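Local coordinates for alpha-fucosidase (Bifidobacterium bifidum, PDB 2EAB), which probably cleaves terminal alpha-1,2-linked L-fucose from sugar chains, this chain being the catalytic, calcium-binding portion of a longer bifidobacterial protein, at residues Q133-N138 and G411-G416; H420-L425 and A483-T488; G648-W653 and M680-G685; T705-R710 and N730-T735. All blocks are in the same frame, centred on the assembly; numbering follows the deposited sequence.

All four contacts are largely buried; only contact 4 includes a fully exposed touching residue, an arginine. Contact 1 joins an N-terminal-domain loop to a catalytic-domain loop, while contacts 2 to 4 lie within the catalytic domain. Chemistry follows place: waters fill much of the loop seam in contact 1, a short strand pairing carries contact 2, contact 3 stacks a carboxylate on an imidazole, and contact 4 is nearly all apolar packing between helices. Contacts 1 and 2 touch through a side-chain hydrogen bond. A salt bridge joins contacts 3 and 4, and the loops of contact 3 pack against helix 697-711, which carries one side of contact 4. One ethanediol touches both contacts 2 and 3.

Contact 1: Q133-N138 and G411-G416; sequences QGNYLN and GNTPWG
The backbone N of Y136 donates to the carbonyl O of G416 over 3.0 Å, a nearly straight bond (163° at the hydrogen) that ties loop 133-138 directly to loop 411-416. One residue earlier, N135 lies against the same glycine, its CB 3.5 Å from G416 O. Glycine suits this place on two counts: its positive phi (63°) is easily adopted without a side chain, and a CB on G416 would come within 3.1 Å of N135 CB. CG of N135 sits between its own N and carbonyl carbon, which turns the amide in toward 411-416, so that ND2 passes 3.9 Å from T413 CB. A short amide fits here because it can supply N-H groups to trapped water. N135 ND2 gives one, over 3.0 Å, to a water that also accepts from N412 N, and another, weakly, to a water held by the N-H groups of G411 and T413. A third water, 2.7 Å from Y136 O, links that carbonyl to T413 OG1, which is also bonded to T404. The Y136 ring leads away from the seam: its hydroxyl bonds I400 O, and its side chain lies about 7 Å from the bound calcium ion. Segment 133-138 runs from helix 130-133 to strand 140-145 of the N-terminal beta domain, and 411-416 leads from helix 365-386 to strand 419-420 of the catalytic domain.

Contact 2: H420-L425 and A483-T488; sequences HMNVNL and AHTENT. With EDO (1,2-ethanediol), chain D.
H420 and E486 lie side by side and point the same way, with the imidazole plane turned 73° from the carboxylate and H420 NE2 3.8 Å from E486 CG. The other ring nitrogen of H420, ND1, meets the T485 methyl CG2 at 3.6 Å, the two side chains passing at a slant. E486 suits its place by reaching beyond the ring: its extended chain carries OE1 to Q133 NE2, while W415 meets the imidazole edge-to-face. Behind these side chains is a two-stranded antiparallel sheet, strand 419-420 with 486-487, in which H420 and E486 form a non-hydrogen-bonded pair. It belongs to the loops of the (alpha/alpha)6-barrel catalytic domain characteristic of family 95. Beside that pair, the backbone bond from M421 N to T485 O measures 2.9 Å and is nearly straight at 165°. M421 starts with CG anti to its N and bends only at chi3 (75°), which carries the methyl CE to A483 CB at 4.1 Å and N487 ND2 at 3.9 Å; a long unbranched thioether can extend this far and still turn its methyl aside at the end. N422 comes at T485 from another side, its CB 3.4 Å from T485 OG1, and N422 ND2 and T485 OG1 share a water. With a leucine in place of N422, that water and the Y578 hydroxyl, which bonds N422 OD1, would probably each lose a partner. T485 OG1 is held further by S504 OG.

Contact 3: G648-W653 and M680-G685; sequences GQIKEW and MSHLLG. With EDO (1,2-ethanediol), chain D.
E652 lays its carboxylate flat over the H682 imidazole, the two planes only 3° apart and OE1 3.7 Å above the ring, offset toward its rim. Nearer the backbone, E652 CB makes a CH-pi contact with the same face, 4.0 Å from the H682 ring centroid. L683 CG covers the opposite face, so the ring is sandwiched; a flat imidazole suits this slot. Both segments are catalytic-domain loops between helices 632-639 and 697-711, away from the calcium sites. H682 sets CG between its N and carbonyl carbon (chi1 62°), bringing the ring edge to I650, whose O lies near the ring plane, 3.2 Å from H682 CD2. A water bonded to H682 NE2 at 2.9 Å also donates weakly to I650 O. Beside the ring, I650 CG1 packs 4.0 Å from L683 CD2. Were H682 replaced by alanine, the slot between E652 and L683 would probably be left unfilled, and the water would lose its ring partner. A salt bridge to R710 and a hydrogen bond to S565 position the E652 carboxylate. Because it lies over the ring face, it is no hydrogen-bond partner for buried ND1, which has none in the model; its negative charge may still polarise the ring, although R710 would offset part of it.

Contact 4: T705-R710 and N730-T735; sequences TSLRYR and NSWART. With EDO (1,2-ethanediol), chain G.
Segments 705-710 and 730-734 run roughly antiparallel, their axes 144° apart in direction and 11.2 Å from each other at closest approach, with L707 facing W732. The parent helices, 697-711 and 722-734, follow one another in the chain and belong to the (alpha/alpha)6 barrel of the family 95 catalytic domain. So wide a spacing suits large side chains, and here a leucine and an indole fill it, sliding past each other in opposite directions. The L707 methyl CD1 sits over the W732 face, 4.0 Å from the centroid of its five-membered ring and 11° off the normal, a CH-pi contact. L707 CB, closer to the backbone, comes within 3.5 Å of W732 CZ2. Leucine fits because its two methyls diverge: CD2 turns to S731 CB at 4.1 Å, while CD1 also meets the T735 methyl CG2 tip to tip at 3.6 Å. The small S731 offers only its CB to the leucine methyl, and its OG is bonded to Q727 O within its own helix. R708, exposed to solvent, borders the indole. Its aliphatic CG lies in the indole plane, 3.9 Å from W732 CH2, so the hydrophobic stem lines the ring edge. Beyond the pair, helix 738-751 also packs on W732 through T740, T741 and L744. T735 serves two purposes, one apolar through its methyl and one polar through its hydroxyl: T735 OG1 donates to W732 O over 2.6 Å, in the carbonyl plane and on a lone pair, and that oxygen also accepts from T735 N.

Contact 1: Q133-N138 and G411-G416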
# COMPACT_ATOMS: atom_id res chain seq x y z
N GLN A 133 21.20 -7.68 0.99
CA GLN A 133 19.91 -7.01 1.06
C GLN A 133 19.22 -7.08 -0.29
O GLN A 133 18.06 -7.48 -0.38
CB GLN A 133 20.09 -5.56 1.49
CG GLN A 133 18.75 -4.86 1.70
CD GLN A 133 18.88 -3.51 2.39
OE1 GLN A 133 19.96 -3.10 2.81
NE2 GLN A 133 17.75 -2.83 2.52
N GLY A 134 19.94 -6.69 -1.34
CA GLY A 134 19.39 -6.68 -2.68
C GLY A 134 18.32 -5.62 -2.85
O GLY A 134 18.21 -4.70 -2.05
N ASN A 135 17.57 -5.75 -3.93
CA ASN A 135 16.53 -4.80 -4.31
C ASN A 135 15.70 -5.36 -5.45
O ASN A 135 16.03 -6.41 -6.01
CB ASN A 135 17.11 -3.41 -4.63
CG ASN A 135 18.03 -3.37 -5.86
OD1 ASN A 135 18.46 -4.40 -6.40
ND2 ASN A 135 18.33 -2.16 -6.29
N TYR A 136 14.60 -4.68 -5.75
CA TYR A 136 13.75 -5.00 -6.88
C TYR A 136 14.37 -4.45 -8.16
O TYR A 136 14.82 -3.31 -8.18
CB TYR A 136 12.40 -4.34 -6.67
CG TYR A 136 11.35 -4.67 -7.71
CD1 TYR A 136 10.99 -5.99 -7.97
CD2 TYR A 136 10.67 -3.66 -8.39
CE1 TYR A 136 10.00 -6.30 -8.89
CE2 TYR A 136 9.68 -3.96 -9.32
CZ TYR A 136 9.35 -5.28 -9.56
OH TYR A 136 8.35 -5.59 -10.45
N LEU A 137 14.37 -5.27 -9.21
CA LEU A 137 14.94 -4.89 -10.50
C LEU A 137 13.90 -4.64 -11.57
O LEU A 137 12.97 -5.44 -11.73
CB LEU A 137 15.81 -6.03 -11.05
CG LEU A 137 17.04 -6.51 -10.30
CD1 LEU A 137 17.69 -7.68 -11.01
CD2 LEU A 137 18.03 -5.40 -10.11
N ASN A 138 14.07 -3.57 -12.35
CA ASN A 138 13.44 -3.52 -13.66
C ASN A 138 13.92 -4.74 -14.43
O ASN A 138 15.12 -5.01 -14.48
CB ASN A 138 13.81 -2.25 -14.42
CG ASN A 138 13.48 -2.34 -15.89
OD1 ASN A 138 12.30 -2.38 -16.28
ND2 ASN A 138 14.50 -2.42 -16.72
N GLY A 411 21.26 1.44 -4.28
CA GLY A 411 22.06 1.56 -5.49
C GLY A 411 21.36 2.39 -6.55
O GLY A 411 21.15 3.59 -6.37
N ASN A 412 21.01 1.76 -7.67
CA ASN A 412 20.42 2.47 -8.81
C ASN A 412 18.93 2.74 -8.69
O ASN A 412 18.37 3.50 -9.49
CB ASN A 412 20.67 1.69 -10.11
CG ASN A 412 22.13 1.61 -10.48
OD1 ASN A 412 22.95 2.44 -10.08
ND2 ASN A 412 22.47 0.59 -11.27
N THR A 413 18.28 2.11 -7.72
CA THR A 413 16.83 2.21 -7.55
C THR A 413 16.54 2.81 -6.19
O THR A 413 17.05 2.32 -5.19
CB THR A 413 16.20 0.82 -7.71
OG1 THR A 413 16.40 0.38 -9.05
CG2 THR A 413 14.71 0.84 -7.40
N PRO A 414 15.72 3.89 -6.14
CA PRO A 414 15.55 4.61 -4.88
C PRO A 414 14.90 3.72 -3.83
O PRO A 414 13.84 3.12 -4.08
CB PRO A 414 14.62 5.77 -5.26
CG PRO A 414 13.92 5.31 -6.49
CD PRO A 414 14.91 4.47 -7.23
N TRP A 415 15.55 3.62 -2.68
CA TRP A 415 15.11 2.75 -1.58
C TRP A 415 14.88 1.31 -2.04
O TRP A 415 14.09 0.58 -1.45
CB TRP A 415 13.85 3.30 -0.88
CG TRP A 415 13.98 4.72 -0.42
CD1 TRP A 415 14.65 5.17 0.68
CD2 TRP A 415 13.42 5.88 -1.05
NE1 TRP A 415 14.55 6.54 0.76
CE2 TRP A 415 13.79 7.00 -0.28
CE3 TRP A 415 12.63 6.07 -2.19
CZ2 TRP A 415 13.41 8.31 -0.62
CZ3 TRP A 415 12.25 7.37 -2.53
CH2 TRP A 415 12.64 8.47 -1.74
N GLY A 416 15.58 0.92 -3.11
CA GLY A 416 15.48 -0.43 -3.65
C GLY A 416 14.12 -0.83 -4.20
O GLY A 416 13.91 -2.00 -4.50
O HOH W 1 18.96 0.34 -5.33
O HOH W 2 20.92 -1.14 -7.46
O HOH W 3 17.21 -2.15 -8.80

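Contact 2: H420-L425 and A483-T488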
# COMPACT_ATOMS: atom_id res chain seq x y z
N HIS A 420 8.88 -1.10 2.43
CA HIS A 420 9.27 -0.13 3.46
C HIS A 420 8.16 -0.10 4.49
O HIS A 420 7.10 0.49 4.26
CB HIS A 420 9.48 1.27 2.87
CG HIS A 420 10.90 1.74 2.93
ND1 HIS A 420 11.34 2.74 3.77
CD2 HIS A 420 11.99 1.33 2.25
CE1 HIS A 420 12.64 2.93 3.59
NE2 HIS A 420 13.06 2.07 2.68
N MET A 421 8.40 -0.75 5.62
CA MET A 421 7.32 -1.18 6.50
C MET A 421 7.14 -0.28 7.73
O MET A 421 6.63 -0.72 8.75
CB MET A 421 7.54 -2.65 6.90
CG MET A 421 6.27 -3.41 7.24
SD MET A 421 6.55 -5.18 7.32
CE MET A 421 7.42 -5.31 8.88
N ASN A 422 7.51 0.99 7.60
CA ASN A 422 7.26 1.95 8.67
C ASN A 422 6.50 3.18 8.17
O ASN A 422 6.77 4.31 8.58
CB ASN A 422 8.56 2.33 9.41
CG ASN A 422 8.33 2.70 10.87
OD1 ASN A 422 7.27 2.42 11.45
ND2 ASN A 422 9.33 3.33 11.48
N VAL A 423 5.57 2.91 7.25
CA VAL A 423 4.46 3.77 6.78
C VAL A 423 4.08 3.42 5.34
O VAL A 423 2.90 3.47 4.99
CB VAL A 423 4.68 5.32 6.93
CG1 VAL A 423 5.77 5.84 5.99
CG2 VAL A 423 3.37 6.07 6.69
N ASN A 424 5.07 3.07 4.52
CA ASN A 424 4.84 3.00 3.08
C ASN A 424 4.03 1.78 2.68
O ASN A 424 3.01 1.90 2.00
CB ASN A 424 6.16 3.04 2.31
CG ASN A 424 7.02 4.23 2.68
OD1 ASN A 424 6.92 5.30 2.06
ND2 ASN A 424 7.83 4.07 3.70
N LEU A 425 4.47 0.60 3.11
CA LEU A 425 3.74 -0.62 2.82
C LEU A 425 2.34 -0.58 3.45
O LEU A 425 1.37 -1.04 2.85
CB LEU A 425 4.52 -1.85 3.28
CG LEU A 425 3.92 -3.21 2.90
CD1 LEU A 425 3.81 -3.37 1.38
CD2 LEU A 425 4.72 -4.34 3.51
N ALA A 483 10.81 -7.69 12.91
CA ALA A 483 11.26 -7.12 11.65
C ALA A 483 11.21 -5.61 11.78
O ALA A 483 10.60 -5.07 12.71
CB ALA A 483 10.41 -7.60 10.48
N HIS A 484 11.84 -4.92 10.83
CA HIS A 484 12.07 -3.50 10.95
C HIS A 484 11.54 -2.74 9.73
O HIS A 484 10.49 -3.10 9.20
CB HIS A 484 13.55 -3.29 11.28
CG HIS A 484 13.90 -3.74 12.66
ND1 HIS A 484 14.26 -5.04 12.99
CD2 HIS A 484 13.87 -3.06 13.82
CE1 HIS A 484 14.47 -5.11 14.30
NE2 HIS A 484 14.24 -3.92 14.82
N THR A 485 12.21 -1.66 9.31
CA THR A 485 11.70 -0.83 8.21
C THR A 485 11.97 -1.45 6.84
O THR A 485 11.04 -1.73 6.08
CB THR A 485 12.25 0.61 8.27
OG1 THR A 485 11.75 1.28 9.43
CG2 THR A 485 11.83 1.40 7.04
N GLU A 486 13.24 -1.63 6.51
CA GLU A 486 13.62 -2.08 5.18
C GLU A 486 13.49 -3.59 5.09
O GLU A 486 14.22 -4.32 5.76
CB GLU A 486 15.05 -1.67 4.85
CG GLU A 486 15.28 -0.17 4.87
CD GLU A 486 16.61 0.19 4.27
OE1 GLU A 486 17.59 -0.58 4.46
OE2 GLU A 486 16.70 1.25 3.61
N ASN A 487 12.56 -4.04 4.26
CA ASN A 487 12.28 -5.44 4.04
C ASN A 487 12.39 -5.79 2.57
O ASN A 487 12.45 -4.91 1.71
CB ASN A 487 10.91 -5.79 4.63
CG ASN A 487 10.97 -5.98 6.13
OD1 ASN A 487 11.25 -7.08 6.61
ND2 ASN A 487 10.75 -4.91 6.88
N THR A 488 12.47 -7.09 2.28
CA THR A 488 12.74 -7.54 0.92
C THR A 488 11.91 -8.78 0.60
O THR A 488 11.03 -9.17 1.37
CB THR A 488 14.23 -7.90 0.73
OG1 THR A 488 14.51 -9.10 1.46
CG2 THR A 488 15.15 -6.77 1.18
C1 EDO D . 5.80 6.71 11.10
O1 EDO D . 6.15 8.17 10.92
C2 EDO D . 7.19 5.97 11.24
O2 EDO D . 7.88 6.01 9.91
O HOH W 4 12.10 3.80 10.60

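Contact 3: G648-W653 and M680-G685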
# COMPACT_ATOMS: atom_id res chain seq x y z
N GLY A 648 -1.62 21.97 24.75
CA GLY A 648 -2.85 21.32 24.28
C GLY A 648 -2.61 20.32 23.16
O GLY A 648 -3.53 19.98 22.41
N GLN A 649 -1.37 19.85 23.05
CA GLN A 649 -0.93 18.95 21.98
C GLN A 649 -0.88 17.50 22.45
O GLN A 649 -0.77 17.24 23.64
CB GLN A 649 0.47 19.39 21.50
CG GLN A 649 1.68 18.84 22.31
CD GLN A 649 1.90 19.48 23.68
OE1 GLN A 649 1.06 20.22 24.20
NE2 GLN A 649 3.05 19.19 24.27
N ILE A 650 -0.96 16.56 21.51
CA ILE A 650 -0.62 15.17 21.81
C ILE A 650 0.90 15.11 22.01
O ILE A 650 1.65 15.47 21.10
CB ILE A 650 -1.01 14.22 20.65
CG1 ILE A 650 -2.51 14.29 20.34
CG2 ILE A 650 -0.56 12.79 20.95
CD1 ILE A 650 -3.43 13.69 21.39
N LYS A 651 1.34 14.67 23.18
CA LYS A 651 2.78 14.54 23.42
C LYS A 651 3.39 13.50 22.49
O LYS A 651 2.80 12.45 22.25
CB LYS A 651 3.07 14.14 24.86
CG LYS A 651 2.75 15.20 25.90
CD LYS A 651 3.17 14.75 27.28
CE LYS A 651 2.65 15.71 28.35
NZ LYS A 651 3.14 15.36 29.70
N GLU A 652 4.58 13.81 21.98
CA GLU A 652 5.33 12.87 21.15
C GLU A 652 6.26 12.01 22.02
O GLU A 652 6.51 10.84 21.70
CB GLU A 652 6.08 13.62 20.04
CG GLU A 652 6.88 12.71 19.10
CD GLU A 652 7.23 13.34 17.75
OE1 GLU A 652 6.94 14.54 17.52
OE2 GLU A 652 7.82 12.62 16.92
N TRP A 653 6.74 12.59 23.13
CA TRP A 653 7.55 11.88 24.12
C TRP A 653 6.95 12.06 25.49
O TRP A 653 6.34 13.10 25.78
CB TRP A 653 8.99 12.41 24.13
CG TRP A 653 9.68 12.28 22.82
CD1 TRP A 653 10.37 11.19 22.36
CD2 TRP A 653 9.73 13.26 21.79
NE1 TRP A 653 10.85 11.44 21.10
CE2 TRP A 653 10.48 12.71 20.72
CE3 TRP A 653 9.23 14.57 21.66
CZ2 TRP A 653 10.73 13.41 19.54
CZ3 TRP A 653 9.48 15.26 20.49
CH2 TRP A 653 10.23 14.68 19.44
N MET A 680 4.83 12.60 11.54
CA MET A 680 3.90 12.79 12.66
C MET A 680 3.71 11.43 13.31
O MET A 680 2.61 10.88 13.35
CB MET A 680 2.56 13.35 12.18
CG MET A 680 2.68 14.54 11.23
SD MET A 680 1.12 15.34 10.84
CE MET A 680 0.19 13.95 10.16
N SER A 681 4.81 10.87 13.81
CA SER A 681 4.82 9.49 14.27
C SER A 681 3.94 9.24 15.49
O SER A 681 3.50 8.13 15.73
CB SER A 681 6.25 9.03 14.56
OG SER A 681 7.04 9.09 13.38
N HIS A 682 3.68 10.30 16.25
CA HIS A 682 2.86 10.22 17.44
C HIS A 682 1.35 10.32 17.18
O HIS A 682 0.56 10.28 18.13
CB HIS A 682 3.29 11.29 18.44
CG HIS A 682 3.12 12.69 17.94
ND1 HIS A 682 3.56 13.09 16.69
CD2 HIS A 682 2.59 13.78 18.53
CE1 HIS A 682 3.28 14.37 16.53
NE2 HIS A 682 2.69 14.82 17.63
N LEU A 683 0.96 10.44 15.92
CA LEU A 683 -0.46 10.56 15.58
C LEU A 683 -1.06 9.32 14.93
O LEU A 683 -2.17 9.37 14.42
CB LEU A 683 -0.71 11.81 14.74
CG LEU A 683 -0.37 13.15 15.41
CD1 LEU A 683 -0.70 14.29 14.48
CD2 LEU A 683 -1.08 13.33 16.75
N LEU A 684 -0.35 8.19 14.98
CA LEU A 684 -0.87 6.95 14.40
C LEU A 684 -2.12 6.44 15.10
O LEU A 684 -2.88 5.66 14.52
CB LEU A 684 0.22 5.88 14.36
CG LEU A 684 1.48 6.27 13.58
CD1 LEU A 684 2.44 5.08 13.52
CD2 LEU A 684 1.17 6.79 12.18
N GLY A 685 -2.34 6.89 16.34
CA GLY A 685 -3.57 6.57 17.06
C GLY A 685 -4.81 7.28 16.52
O GLY A 685 -5.94 6.83 16.75
C1 EDO D . 5.80 6.71 11.10
O1 EDO D . 6.15 8.17 10.92
C2 EDO D . 7.19 5.97 11.24
O2 EDO D . 7.88 6.01 9.91
O HOH W 5 2.25 17.52 18.56
O HOH W 6 7.30 12.41 14.22

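Contact 4: T705-R710 and N730-T735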
# COMPACT_ATOMS: atom_id res chain seq x y z
N THR A 705 -4.77 20.16 17.31
CA THR A 705 -3.72 21.12 17.67
C THR A 705 -2.36 20.64 17.16
O THR A 705 -1.62 21.40 16.55
CB THR A 705 -3.71 21.35 19.18
OG1 THR A 705 -4.94 21.99 19.55
CG2 THR A 705 -2.54 22.24 19.61
N SER A 706 -2.05 19.36 17.40
CA SER A 706 -0.81 18.77 16.90
C SER A 706 -0.71 18.87 15.38
O SER A 706 0.35 19.24 14.85
CB SER A 706 -0.71 17.31 17.33
OG SER A 706 -0.44 17.21 18.71
N LEU A 707 -1.79 18.54 14.68
CA LEU A 707 -1.83 18.63 13.22
C LEU A 707 -1.62 20.05 12.72
O LEU A 707 -0.90 20.26 11.74
CB LEU A 707 -3.16 18.10 12.68
CG LEU A 707 -3.37 16.58 12.68
CD1 LEU A 707 -4.82 16.27 12.39
CD2 LEU A 707 -2.46 15.89 11.67
N ARG A 708 -2.24 21.03 13.38
CA ARG A 708 -2.11 22.42 12.96
C ARG A 708 -0.66 22.89 13.03
O ARG A 708 -0.16 23.50 12.08
CB ARG A 708 -3.02 23.35 13.77
CG ARG A 708 -4.50 23.24 13.40
CD ARG A 708 -5.32 24.40 13.95
NE ARG A 708 -5.12 24.62 15.38
CZ ARG A 708 -5.79 24.02 16.35
NH1 ARG A 708 -6.75 23.14 16.07
NH2 ARG A 708 -5.52 24.30 17.62
N TYR A 709 0.02 22.59 14.13
CA TYR A 709 1.44 22.94 14.25
C TYR A 709 2.28 22.27 13.17
O TYR A 709 3.18 22.90 12.60
CB TYR A 709 1.98 22.59 15.62
CG TYR A 709 1.66 23.58 16.72
CD1 TYR A 709 2.23 24.85 16.73
CD2 TYR A 709 0.81 23.23 17.76
CE1 TYR A 709 1.94 25.76 17.75
CE2 TYR A 709 0.51 24.13 18.79
CZ TYR A 709 1.08 25.39 18.77
OH TYR A 709 0.80 26.29 19.78
N ARG A 710 2.00 21.01 12.87
CA ARG A 710 2.79 20.28 11.88
C ARG A 710 2.52 20.71 10.43
O ARG A 710 3.43 20.67 9.60
CB ARG A 710 2.58 18.78 12.00
CG ARG A 710 3.86 17.96 11.80
CD ARG A 710 4.79 18.07 13.00
NE ARG A 710 5.36 16.78 13.37
CZ ARG A 710 5.61 16.39 14.62
NH1 ARG A 710 5.37 17.19 15.65
NH2 ARG A 710 6.11 15.17 14.83
N ASN A 730 -5.32 11.47 5.22
CA ASN A 730 -6.06 10.50 6.03
C ASN A 730 -6.24 10.93 7.48
O ASN A 730 -7.31 10.73 8.07
CB ASN A 730 -5.41 9.12 5.95
CG ASN A 730 -5.71 8.42 4.64
OD1 ASN A 730 -6.71 7.71 4.52
ND2 ASN A 730 -4.85 8.62 3.65
N SER A 731 -5.20 11.54 8.04
CA SER A 731 -5.23 12.02 9.42
C SER A 731 -6.26 13.13 9.59
O SER A 731 -7.09 13.09 10.50
CB SER A 731 -3.86 12.51 9.86
OG SER A 731 -2.90 11.46 9.80
N TRP A 732 -6.23 14.10 8.69
CA TRP A 732 -7.20 15.18 8.74
C TRP A 732 -8.63 14.68 8.50
O TRP A 732 -9.56 15.18 9.11
CB TRP A 732 -6.82 16.30 7.78
CG TRP A 732 -5.84 17.27 8.37
CD1 TRP A 732 -4.49 17.30 8.18
CD2 TRP A 732 -6.15 18.36 9.26
NE1 TRP A 732 -3.93 18.34 8.90
CE2 TRP A 732 -4.93 19.01 9.56
CE3 TRP A 732 -7.33 18.84 9.83
CZ2 TRP A 732 -4.86 20.12 10.41
CZ3 TRP A 732 -7.26 19.95 10.68
CH2 TRP A 732 -6.03 20.58 10.95
N ALA A 733 -8.81 13.67 7.64
CA ALA A 733 -10.16 13.13 7.42
C ALA A 733 -10.77 12.63 8.74
O ALA A 733 -11.95 12.85 9.01
CB ALA A 733 -10.14 12.02 6.39
N ARG A 734 -9.96 11.97 9.56
CA ARG A 734 -10.42 11.41 10.83
C ARG A 734 -10.86 12.49 11.82
O ARG A 734 -11.61 12.19 12.75
CB ARG A 734 -9.32 10.54 11.45
CG ARG A 734 -9.04 9.24 10.69
CD ARG A 734 -10.19 8.24 10.82
NE ARG A 734 -9.91 6.89 10.30
CZ ARG A 734 -9.19 5.97 10.93
NH1 ARG A 734 -8.60 6.26 12.09
NH2 ARG A 734 -9.03 4.77 10.40
N THR A 735 -10.40 13.73 11.64
CA THR A 735 -10.80 14.84 12.50
C THR A 735 -12.20 15.36 12.20
O THR A 735 -12.76 16.12 13.00
CB THR A 735 -9.85 16.07 12.39
OG1 THR A 735 -10.05 16.72 11.14
CG2 THR A 735 -8.39 15.68 12.55
C1 EDO G . -8.14 3.39 7.89
O1 EDO G . -9.59 3.67 8.23
C2 EDO G . -8.16 2.50 6.59
O2 EDO G . -8.93 1.31 6.90